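Local coordinates for Esterase/lipase-like protein (Caldicellulosiruptor lactoaceticus 6A, PDB 6A6O) that hydrolyses both acetyl esters and beta-1,4-xylosides, acting as a bifunctional acetyl esterase and xylosidase with an alpha/beta-hydrolase fold, at residues 106-111 with 155-160; 144-149 with 161-166. All blocks are in the same frame, centred on the assembly; numbering follows the deposited sequence.

Contact 1. Residues 106-111 with 155-160; sequences AKRAIR and DPVERV
A salt-bridge network between helix 101-115 of the alpha/beta-hydrolase fold and the loop leading to strand 167-170 shows how two arginines one helical turn apart can anchor the segment 155-160: Arg108 reaches Asp155 and Glu158, while Arg111 faces Val157, Glu158 and Val160. The Arg108 guanidinium is held at its edge. NH1 donates to Glu158 OE2 (2.9 Å), which accepts through its anti lone pair, the carboxylate nearly coplanar with the guanidinium, and to Asp155 OD2 at 3.0 Å from above the plane of the Asp155 carboxylate. NH2 reaches the same Asp155 OD2, so one oxygen takes two donors, and Arg108 NE donates to the backbone O of Leu23. Val157 CG1 lies over the centre of the guanidinium face, 3.7 Å from Arg108 CZ. Asp155 OD1 turns back to the backbone N of Val157 in an Asx turn. Arg111 starts toward the loop, its CB, CG and CD running past Val157 O and Val160 O; its long bridge to Glu158 OE1 is one of charges alone, and a water joins Arg111 NE to Glu158 OE2. Arg111 NH1 forms a salt bridge with Asp147 OD1 and also donates in plane to Val160 O at 2.9 Å, with an N-H...O angle of 166°.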
loop_
_atom_site.group_PDB
_atom_site.type_symbol
_atom_site.label_atom_id
_atom_site.label_comp_id
_atom_site.label_asym_id
_atom_site.label_seq_id
_atom_site.Cartn_x
_atom_site.Cartn_y
_atom_site.Cartn_z
ATOM N N ALA A 106 -2.181 1.937 -8.150
ATOM C CA ALA A 106 -2.649 1.842 -6.768
ATOM C C ALA A 106 -4.028 2.472 -6.598
ATOM O O ALA A 106 -4.892 1.914 -5.907
ATOM C CB ALA A 106 -1.627 2.493 -5.824
ATOM N N LYS A 107 -4.256 3.646 -7.197
ATOM C CA LYS A 107 -5.571 4.266 -7.082
ATOM C C LYS A 107 -6.635 3.388 -7.734
ATOM O O LYS A 107 -7.730 3.204 -7.186
ATOM C CB LYS A 107 -5.560 5.651 -7.731
ATOM C CG LYS A 107 -4.714 6.691 -7.001
ATOM C CD LYS A 107 -4.964 8.080 -7.609
ATOM C CE LYS A 107 -3.981 9.112 -7.084
ATOM N NZ LYS A 107 -4.154 10.412 -7.802
ATOM N N ARG A 108 -6.318 2.844 -8.907
ATOM C CA ARG A 108 -7.264 1.987 -9.614
ATOM C C ARG A 108 -7.608 0.757 -8.785
ATOM O O ARG A 108 -8.778 0.358 -8.702
ATOM C CB ARG A 108 -6.678 1.590 -10.966
ATOM C CG ARG A 108 -7.584 0.699 -11.803
ATOM C CD ARG A 108 -8.878 1.394 -12.219
ATOM N NE ARG A 108 -9.706 0.462 -12.996
ATOM C CZ ARG A 108 -10.748 0.805 -13.753
ATOM N NH1 ARG A 108 -11.129 2.073 -13.856
ATOM N NH2 ARG A 108 -11.414 -0.137 -14.420
ATOM N N ALA A 109 -6.598 0.160 -8.147
ATOM C CA ALA A 109 -6.822 -1.035 -7.334
ATOM C C ALA A 109 -7.830 -0.776 -6.219
ATOM O O ALA A 109 -8.734 -1.591 -5.993
ATOM C CB ALA A 109 -5.490 -1.534 -6.766
ATOM N N ILE A 110 -7.711 0.357 -5.521
ATOM C CA ILE A 110 -8.654 0.663 -4.442
ATOM C C ILE A 110 -10.064 0.882 -4.998
ATOM O O ILE A 110 -11.046 0.353 -4.463
ATOM C CB ILE A 110 -8.172 1.877 -3.622
ATOM C CG1 ILE A 110 -6.821 1.570 -2.958
ATOM C CG2 ILE A 110 -9.199 2.230 -2.533
ATOM C CD1 ILE A 110 -6.319 2.706 -2.075
ATOM N N ARG A 111 -10.190 1.676 -6.067
ATOM C CA ARG A 111 -11.501 1.863 -6.695
ATOM C C ARG A 111 -12.108 0.533 -7.127
ATOM O O ARG A 111 -13.318 0.305 -6.965
ATOM C CB ARG A 111 -11.390 2.775 -7.916
ATOM C CG ARG A 111 -10.843 4.155 -7.643
ATOM C CD ARG A 111 -11.146 5.042 -8.843
ATOM N NE ARG A 111 -10.111 6.052 -9.055
ATOM C CZ ARG A 111 -10.098 7.257 -8.495
ATOM N NH1 ARG A 111 -11.062 7.635 -7.654
ATOM N NH2 ARG A 111 -9.102 8.089 -8.775
ATOM N N ASP A 155 -16.798 5.125 -16.933
ATOM C CA ASP A 155 -16.383 3.912 -16.238
ATOM C C ASP A 155 -16.945 3.961 -14.825
ATOM O O ASP A 155 -16.538 4.836 -14.043
ATOM C CB ASP A 155 -14.861 3.817 -16.200
ATOM C CG ASP A 155 -14.352 2.471 -15.705
ATOM O OD1 ASP A 155 -15.104 1.734 -15.035
ATOM O OD2 ASP A 155 -13.181 2.149 -15.999
ATOM N N PRO A 156 -17.859 3.063 -14.447
ATOM C CA PRO A 156 -18.407 3.108 -13.082
ATOM C C PRO A 156 -17.345 2.960 -12.008
ATOM O O PRO A 156 -17.515 3.494 -10.904
ATOM C CB PRO A 156 -19.396 1.934 -13.054
ATOM C CG PRO A 156 -19.672 1.623 -14.509
ATOM C CD PRO A 156 -18.416 1.955 -15.242
ATOM N N VAL A 157 -16.259 2.243 -12.297
ATOM C CA VAL A 157 -15.191 2.094 -11.309
ATOM C C VAL A 157 -14.573 3.449 -10.985
ATOM O O VAL A 157 -14.215 3.728 -9.833
ATOM C CB VAL A 157 -14.131 1.095 -11.809
ATOM C CG1 VAL A 157 -12.943 1.036 -10.835
ATOM C CG2 VAL A 157 -14.734 -0.285 -11.963
ATOM N N GLU A 158 -14.451 4.320 -11.990
ATOM C CA GLU A 158 -13.851 5.631 -11.769
ATOM C C GLU A 158 -14.728 6.557 -10.936
ATOM O O GLU A 158 -14.239 7.586 -10.452
ATOM C CB GLU A 158 -13.515 6.269 -13.118
ATOM C CG GLU A 158 -12.379 5.579 -13.839
ATOM C CD GLU A 158 -11.043 5.726 -13.107
ATOM O OE1 GLU A 158 -10.792 6.813 -12.545
ATOM O OE2 GLU A 158 -10.241 4.761 -13.104
ATOM N N ARG A 159 -15.996 6.214 -10.731
ATOM C CA ARG A 159 -16.865 7.018 -9.885
ATOM C C ARG A 159 -16.628 6.760 -8.406
ATOM O O ARG A 159 -17.175 7.485 -7.574
ATOM C CB ARG A 159 -18.335 6.745 -10.224
ATOM C CG ARG A 159 -18.651 6.933 -11.704
ATOM C CD ARG A 159 -20.009 6.378 -12.096
ATOM N NE ARG A 159 -20.123 6.269 -13.550
ATOM C CZ ARG A 159 -20.988 5.477 -14.179
ATOM N NH1 ARG A 159 -21.832 4.727 -13.483
ATOM N NH2 ARG A 159 -21.015 5.442 -15.506
ATOM N N VAL A 160 -15.813 5.766 -8.073
ATOM C CA VAL A 160 -15.653 5.285 -6.702
ATOM C C VAL A 160 -14.419 5.929 -6.083
ATOM O O VAL A 160 -13.420 6.167 -6.776
ATOM C CB VAL A 160 -15.543 3.749 -6.706
ATOM C CG1 VAL A 160 -15.242 3.217 -5.339
ATOM C CG2 VAL A 160 -16.831 3.125 -7.274
HETATM O O HOH W 1 -14.240 -0.874 -15.640
HETATM O O HOH W 2 -8.557 4.743 -11.064
#

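Contact 2. Residues 144-149 with 161-166; sequences THFDSG and SCRPDC
Phe146 opens the contact by laying one face of its ring against the aliphatic part of Arg163. The two side chains run side by side in the same direction, and Arg163 CG sits 3.8 Å from the centroid of the Phe146 ring, only 10° off the normal, a CH-pi contact over the face. Further out Arg163 CD lies 3.7 Å from Phe146 CE1. The arginine can follow the ring because its chain is extended from CG to NE, with CG anti to the backbone N (chi1 174°). Its guanidinium stands almost perpendicular to the ring, with Phe146 CZ near its edge; any cation-pi attraction is weak at best, and the polar end is instead held by Lys210 O, which accepts from NH2. Next along the chain, Asp147 N donates to Cys162 SG at 3.4 Å, and Cys162 N donates to Asp147 O at 3.0 Å, so a thiol and an amide pin the same residue. Both segments belong to the long connection between helix 134-142 and strand 167-170 of the alpha/beta-hydrolase fold, and each is shaped by a side-chain turn: Asp147 OD1 accepts from Gly149 N at 2.8 Å through its anti lone pair in an Asx turn, while Ser161 OG accepts from Arg163 N at 3.0 Å in an ST turn. Ser148 then passes beside Ser161, its CA 3.7 Å from Ser161 CB, and Gly149 N comes within 4.0 Å of Ser161 CA.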
loop_
_atom_site.group_PDB
_atom_site.type_symbol
_atom_site.label_atom_id
_atom_site.label_comp_id
_atom_site.label_asym_id
_atom_site.label_seq_id
_atom_site.Cartn_x
_atom_site.Cartn_y
_atom_site.Cartn_z
ATOM N N THR A 144 -2.465 9.741 0.719
ATOM C CA THR A 144 -2.401 11.196 0.771
ATOM C C THR A 144 -2.871 11.868 -0.509
ATOM O O THR A 144 -3.256 13.040 -0.449
ATOM C CB THR A 144 -0.967 11.687 1.081
ATOM O OG1 THR A 144 -0.032 11.109 0.159
ATOM C CG2 THR A 144 -0.546 11.316 2.507
ATOM N N HIS A 145 -2.868 11.166 -1.650
ATOM C CA HIS A 145 -3.210 11.705 -2.966
ATOM C C HIS A 145 -4.599 11.283 -3.438
ATOM O O HIS A 145 -4.897 11.391 -4.635
ATOM C CB HIS A 145 -2.201 11.240 -4.020
ATOM C CG HIS A 145 -0.913 12.003 -4.045
ATOM N ND1 HIS A 145 -0.026 12.021 -2.989
ATOM C CD2 HIS A 145 -0.329 12.718 -5.037
ATOM C CE1 HIS A 145 1.032 12.746 -3.316
ATOM N NE2 HIS A 145 0.872 13.183 -4.551
ATOM N N PHE A 146 -5.449 10.806 -2.540
ATOM C CA PHE A 146 -6.710 10.186 -2.924
ATOM C C PHE A 146 -7.755 11.220 -3.335
ATOM O O PHE A 146 -7.608 12.425 -3.120
ATOM C CB PHE A 146 -7.264 9.362 -1.768
ATOM C CG PHE A 146 -7.364 10.133 -0.487
ATOM C CD1 PHE A 146 -8.453 10.951 -0.232
ATOM C CD2 PHE A 146 -6.351 10.060 0.462
ATOM C CE1 PHE A 146 -8.535 11.668 0.946
ATOM C CE2 PHE A 146 -6.432 10.766 1.631
ATOM C CZ PHE A 146 -7.528 11.575 1.877
ATOM N N ASP A 147 -8.854 10.710 -3.893
ATOM C CA ASP A 147 -10.007 11.505 -4.287
ATOM C C ASP A 147 -11.249 10.631 -4.166
ATOM O O ASP A 147 -11.161 9.401 -4.170
ATOM C CB ASP A 147 -9.858 12.038 -5.721
ATOM C CG ASP A 147 -9.913 10.929 -6.762
ATOM O OD1 ASP A 147 -11.015 10.392 -7.009
ATOM O OD2 ASP A 147 -8.854 10.585 -7.328
ATOM N N SER A 148 -12.416 11.275 -4.104
ATOM C CA SER A 148 -13.671 10.578 -3.843
ATOM C C SER A 148 -14.357 10.064 -5.112
ATOM O O SER A 148 -15.498 9.597 -5.036
ATOM C CB SER A 148 -14.621 11.483 -3.059
ATOM O OG SER A 148 -14.818 12.718 -3.722
ATOM N N GLY A 149 -13.700 10.133 -6.259
ATOM C CA GLY A 149 -14.203 9.573 -7.495
ATOM C C GLY A 149 -14.743 10.642 -8.438
ATOM O O GLY A 149 -15.082 11.760 -8.040
ATOM N N SER A 161 -14.494 6.211 -4.781
ATOM C CA SER A 161 -13.366 6.787 -4.048
ATOM C C SER A 161 -12.162 5.853 -4.050
ATOM O O SER A 161 -12.302 4.633 -3.929
ATOM C CB SER A 161 -13.776 7.077 -2.602
ATOM O OG SER A 161 -12.652 7.475 -1.810
ATOM N N CYS A 162 -10.961 6.432 -4.175
ATOM C CA CYS A 162 -9.733 5.666 -4.013
ATOM C C CYS A 162 -9.069 5.906 -2.658
ATOM O O CYS A 162 -7.895 5.564 -2.483
ATOM C CB CYS A 162 -8.748 5.954 -5.152
ATOM S SG CYS A 162 -8.067 7.626 -5.171
ATOM N N ARG A 163 -9.804 6.440 -1.688
ATOM C CA ARG A 163 -9.235 6.677 -0.365
ATOM C C ARG A 163 -9.242 5.388 0.449
ATOM O O ARG A 163 -10.308 4.787 0.636
ATOM C CB ARG A 163 -10.014 7.762 0.364
ATOM C CG ARG A 163 -9.568 7.961 1.799
ATOM C CD ARG A 163 -10.446 8.983 2.526
ATOM N NE ARG A 163 -9.962 9.324 3.866
ATOM C CZ ARG A 163 -10.295 8.660 4.972
ATOM N NH1 ARG A 163 -11.100 7.603 4.909
ATOM N NH2 ARG A 163 -9.837 9.056 6.150
ATOM N N PRO A 164 -8.099 4.922 0.932
ATOM C CA PRO A 164 -8.113 3.762 1.828
ATOM C C PRO A 164 -8.661 4.144 3.195
ATOM O O PRO A 164 -8.555 5.290 3.642
ATOM C CB PRO A 164 -6.637 3.345 1.896
ATOM C CG PRO A 164 -5.878 4.610 1.680
ATOM C CD PRO A 164 -6.744 5.482 0.753
ATOM N N ASP A 165 -9.275 3.167 3.862
ATOM C CA ASP A 165 -9.856 3.418 5.170
ATOM C C ASP A 165 -8.836 3.301 6.303
ATOM O O ASP A 165 -9.129 3.715 7.425
ATOM C CB ASP A 165 -11.033 2.469 5.378
ATOM C CG ASP A 165 -12.153 2.741 4.398
ATOM O OD1 ASP A 165 -12.651 3.887 4.390
ATOM O OD2 ASP A 165 -12.505 1.835 3.606
ATOM N N CYS A 166 -7.653 2.757 6.027
ATOM C CA CYS A 166 -6.525 2.768 6.954
ATOM C C CYS A 166 -5.275 2.473 6.141
ATOM O O CYS A 166 -5.356 1.974 5.013
ATOM C CB CYS A 166 -6.696 1.754 8.099
ATOM S SG CYS A 166 -6.499 -0.006 7.634
#

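In the fold
From the N terminus the chain first lays down helix 101-115, which carries 106-111, then runs through strand 127-132 and helix 134-142 into a long loop. That loop supplies the other three segments in turn: 144-149, 155-160 and 161-166. Contact 1 closes the long excursion from the helix to the loop, whereas contact 2 closes a short loop of eleven residues within the connection. The two cross along the chain and do not nest. They also touch, through the salt bridge from Arg111 to Asp147 and through Ile110 CD1 against the backbone O of Cys162. Contact 1 fastens the connection to helix 101-115, while contact 2 ties two of its parts to each other just before the chain enters strand 167-170 of the central sheet.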